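PDB 4R94: initiator protein NS1 from Murine minute virus, which nicks viral DNA at the replication origin through its N-terminal nuclease domain, the part described here, and unwinds it with an ATP-driven helicase. Local coordinates for residues K40-L51 / T159-R170. Numbering follows the deposited sequence.
Sequences KDIGWNSYKKEL and TACNVQLTPAER
Lys-40 reaches over to the start of helix 167-179, its chain fully extended beyond CG, and crosses Glu-169 at about a right angle. Lys-40 NZ forms a salt bridge with Glu-169 OE1 (2.7 Å), on the syn lone pair, and also donates to Gln-164 O. The same OE1 accepts from Thr-166 N, above the carboxylate plane, so one oxygen serves both the lysine and the helix cap; Asn-38 holds OE2. Branched Ile-42 supplies apolar bulk: CD1 meets Leu-165 CD2 tip to tip at 4.0 Å, and both side chains also touch Leu-173. Ser-46 O takes Asn-162 N (2.9 Å); its hydroxyl accepts from Gly-43 N within the type I turn 43-46, and a water links OG to Asn-162 ND2. Tyr-47 lays CD1 3.7 Å from Cys-161 CA, and the cysteine sulfur stands obliquely off its ring. Lys-48 folds back at chi3 and chi4 (-53° and -64°), which brings NZ to Asn-45 O and, 46° out of the carbonyl plane, to Asn-162 OD1. Lys-48 N meets Asn-162 OD1 in that plane, on a lone pair (2.9 Å). Lys-49 N donates to Ala-160 O (3.1 Å); its long chain runs past Cys-161 O to a water shared with Arg-170, which probably eases their like charges. Leu-51 rests CD1 on Thr-159 CG2. At the nuclease domain's periphery, the chain following hairpin 35-37/40-42 thus holds the link between helices 142-160 and 167-179, which ends in the Thr-166/Glu-169 capping box.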
# COMPACT_ATOMS: atom_id res chain seq x y z
N LYS A 40 -3.85 -24.25 12.51
CA LYS A 40 -4.29 -22.87 12.76
C LYS A 40 -4.32 -22.08 11.46
O LYS A 40 -3.31 -22.00 10.77
CB LYS A 40 -3.37 -22.17 13.76
CG LYS A 40 -3.24 -22.86 15.10
CD LYS A 40 -2.27 -22.09 15.98
CE LYS A 40 -2.15 -22.72 17.37
NZ LYS A 40 -1.22 -21.94 18.24
N ASP A 41 -5.47 -21.51 11.13
CA ASP A 41 -5.64 -20.81 9.86
C ASP A 41 -5.32 -19.33 10.01
O ASP A 41 -5.93 -18.63 10.81
CB ASP A 41 -7.07 -20.98 9.34
CG ASP A 41 -7.33 -22.38 8.80
OD1 ASP A 41 -6.37 -23.05 8.37
OD2 ASP A 41 -8.51 -22.79 8.80
N ILE A 42 -4.36 -18.87 9.22
CA ILE A 42 -3.97 -17.47 9.23
C ILE A 42 -4.30 -16.89 7.86
O ILE A 42 -3.55 -17.09 6.91
CB ILE A 42 -2.47 -17.30 9.55
CG1 ILE A 42 -2.11 -18.12 10.78
CG2 ILE A 42 -2.13 -15.82 9.75
CD1 ILE A 42 -0.64 -18.07 11.13
N GLY A 43 -5.43 -16.20 7.77
CA GLY A 43 -5.90 -15.67 6.51
C GLY A 43 -5.44 -14.25 6.32
O GLY A 43 -4.65 -13.72 7.12
N TRP A 44 -5.95 -13.62 5.27
CA TRP A 44 -5.51 -12.28 4.87
C TRP A 44 -5.84 -11.27 5.96
O TRP A 44 -5.13 -10.26 6.12
CB TRP A 44 -6.16 -11.88 3.55
CG TRP A 44 -7.54 -11.30 3.69
CD1 TRP A 44 -8.73 -11.99 3.64
CD2 TRP A 44 -7.88 -9.93 3.88
NE1 TRP A 44 -9.78 -11.12 3.81
CE2 TRP A 44 -9.29 -9.85 3.95
CE3 TRP A 44 -7.13 -8.75 4.01
CZ2 TRP A 44 -9.96 -8.64 4.14
CZ3 TRP A 44 -7.80 -7.56 4.19
CH2 TRP A 44 -9.20 -7.51 4.26
N ASN A 45 -6.90 -11.54 6.72
CA ASN A 45 -7.40 -10.61 7.72
C ASN A 45 -7.19 -11.13 9.14
O ASN A 45 -7.98 -10.86 10.03
CB ASN A 45 -8.88 -10.30 7.47
CG ASN A 45 -9.75 -11.55 7.43
OD1 ASN A 45 -9.31 -12.65 7.79
ND2 ASN A 45 -11.01 -11.39 7.02
N SER A 46 -6.11 -11.88 9.35
CA SER A 46 -5.80 -12.39 10.68
C SER A 46 -4.75 -11.53 11.37
O SER A 46 -3.99 -12.03 12.19
CB SER A 46 -5.30 -13.83 10.59
OG SER A 46 -6.31 -14.70 10.10
N TYR A 47 -4.74 -10.23 11.07
CA TYR A 47 -3.73 -9.32 11.60
C TYR A 47 -4.37 -8.08 12.21
O TYR A 47 -4.01 -6.94 11.89
CB TYR A 47 -2.75 -8.93 10.48
CG TYR A 47 -2.07 -10.13 9.85
CD1 TYR A 47 -0.91 -10.66 10.41
CD2 TYR A 47 -2.60 -10.74 8.72
CE1 TYR A 47 -0.28 -11.76 9.85
CE2 TYR A 47 -1.98 -11.84 8.14
CZ TYR A 47 -0.82 -12.35 8.71
OH TYR A 47 -0.19 -13.44 8.15
N LYS A 48 -5.32 -8.31 13.11
CA LYS A 48 -6.17 -7.22 13.57
C LYS A 48 -5.85 -6.73 14.98
O LYS A 48 -6.67 -6.05 15.60
CB LYS A 48 -7.65 -7.64 13.46
CG LYS A 48 -8.07 -7.94 12.02
CD LYS A 48 -9.56 -8.22 11.88
CE LYS A 48 -10.02 -9.31 12.83
NZ LYS A 48 -9.40 -10.64 12.58
N LYS A 49 -4.66 -7.05 15.49
CA LYS A 49 -4.20 -6.37 16.70
C LYS A 49 -3.97 -4.90 16.38
O LYS A 49 -3.37 -4.55 15.35
CB LYS A 49 -2.92 -7.00 17.25
CG LYS A 49 -3.08 -8.36 17.84
CD LYS A 49 -1.84 -8.72 18.65
CE LYS A 49 -2.01 -10.02 19.42
NZ LYS A 49 -0.74 -10.45 20.08
N GLU A 50 -4.47 -4.02 17.25
CA GLU A 50 -4.14 -2.61 17.14
C GLU A 50 -3.04 -2.33 18.13
O GLU A 50 -3.27 -2.27 19.34
CB GLU A 50 -5.37 -1.73 17.38
CG GLU A 50 -6.40 -1.81 16.25
CD GLU A 50 -7.68 -1.08 16.59
OE1 GLU A 50 -7.76 0.14 16.34
OE2 GLU A 50 -8.61 -1.72 17.12
N LEU A 51 -1.82 -2.20 17.62
CA LEU A 51 -0.65 -2.06 18.46
C LEU A 51 -0.54 -0.64 18.98
O LEU A 51 -0.69 0.33 18.24
CB LEU A 51 0.59 -2.47 17.67
CG LEU A 51 0.45 -3.90 17.11
CD1 LEU A 51 1.61 -4.21 16.16
CD2 LEU A 51 0.38 -4.95 18.23
N THR A 159 3.82 -9.30 14.68
CA THR A 159 3.41 -8.59 15.90
C THR A 159 1.91 -8.30 15.89
O THR A 159 1.26 -8.32 16.94
CB THR A 159 4.20 -7.29 16.07
OG1 THR A 159 5.60 -7.55 15.88
CG2 THR A 159 3.99 -6.71 17.48
N ALA A 160 1.34 -8.06 14.71
CA ALA A 160 -0.07 -7.69 14.60
C ALA A 160 -1.01 -8.89 14.49
O ALA A 160 -2.22 -8.73 14.56
CB ALA A 160 -0.28 -6.75 13.41
N CYS A 161 -0.45 -10.09 14.28
CA CYS A 161 -1.28 -11.28 14.07
C CYS A 161 -2.21 -11.52 15.26
O CYS A 161 -1.74 -11.52 16.39
CB CYS A 161 -0.38 -12.50 13.85
SG CYS A 161 -1.31 -13.98 13.38
N ASN A 162 -3.50 -11.72 15.00
CA ASN A 162 -4.45 -11.93 16.10
C ASN A 162 -4.71 -13.41 16.41
O ASN A 162 -5.47 -13.73 17.33
CB ASN A 162 -5.79 -11.21 15.84
CG ASN A 162 -6.48 -11.63 14.54
OD1 ASN A 162 -6.56 -10.85 13.59
ND2 ASN A 162 -7.00 -12.85 14.50
N VAL A 163 -4.07 -14.30 15.66
CA VAL A 163 -4.18 -15.73 15.93
C VAL A 163 -3.19 -16.06 17.04
O VAL A 163 -2.04 -15.64 16.99
CB VAL A 163 -3.91 -16.58 14.69
CG1 VAL A 163 -3.99 -18.07 15.03
CG2 VAL A 163 -4.90 -16.23 13.57
N GLN A 164 -3.64 -16.79 18.06
CA GLN A 164 -2.75 -17.22 19.13
C GLN A 164 -1.71 -18.18 18.57
O GLN A 164 -2.03 -19.26 18.10
CB GLN A 164 -3.54 -17.87 20.26
CG GLN A 164 -2.68 -18.48 21.36
CD GLN A 164 -2.63 -17.63 22.62
OE1 GLN A 164 -3.27 -16.57 22.69
NE2 GLN A 164 -1.88 -18.09 23.61
N LEU A 165 -0.45 -17.77 18.62
CA LEU A 165 0.63 -18.58 18.06
C LEU A 165 1.67 -18.94 19.11
O LEU A 165 1.96 -18.13 19.98
CB LEU A 165 1.32 -17.82 16.92
CG LEU A 165 0.46 -17.44 15.72
CD1 LEU A 165 1.27 -16.56 14.79
CD2 LEU A 165 -0.00 -18.70 15.00
N THR A 166 2.23 -20.14 19.01
CA THR A 166 3.42 -20.50 19.80
C THR A 166 4.63 -19.71 19.29
O THR A 166 4.59 -19.16 18.20
CB THR A 166 3.75 -22.00 19.70
OG1 THR A 166 4.17 -22.33 18.36
CG2 THR A 166 2.54 -22.86 20.10
N PRO A 167 5.71 -19.64 20.08
CA PRO A 167 6.92 -19.01 19.54
C PRO A 167 7.42 -19.68 18.26
O PRO A 167 7.83 -18.97 17.33
CB PRO A 167 7.93 -19.16 20.69
CG PRO A 167 7.07 -19.10 21.91
CD PRO A 167 5.81 -19.87 21.54
N ALA A 168 7.37 -21.00 18.19
CA ALA A 168 7.81 -21.72 17.00
C ALA A 168 6.97 -21.34 15.78
O ALA A 168 7.50 -21.19 14.67
CB ALA A 168 7.75 -23.23 17.24
N GLU A 169 5.66 -21.19 15.99
CA GLU A 169 4.77 -20.79 14.91
C GLU A 169 5.00 -19.35 14.46
O GLU A 169 4.94 -19.05 13.27
CB GLU A 169 3.31 -20.97 15.33
CG GLU A 169 2.91 -22.43 15.48
CD GLU A 169 1.63 -22.64 16.25
OE1 GLU A 169 1.14 -21.69 16.91
OE2 GLU A 169 1.10 -23.77 16.21
N ARG A 170 5.24 -18.44 15.41
CA ARG A 170 5.57 -17.06 15.06
C ARG A 170 6.81 -16.97 14.18
O ARG A 170 6.84 -16.23 13.20
CB ARG A 170 5.78 -16.21 16.31
CG ARG A 170 4.53 -15.71 16.92
CD ARG A 170 4.83 -14.69 18.00
NE ARG A 170 3.67 -14.52 18.84
CZ ARG A 170 2.66 -13.71 18.56
NH1 ARG A 170 2.66 -12.99 17.45
NH2 ARG A 170 1.64 -13.63 19.41
O HOH W 1 -8.22 -14.38 12.04
O HOH W 2 0.66 -11.27 17.60
O HOH W 3 1.82 -8.64 19.43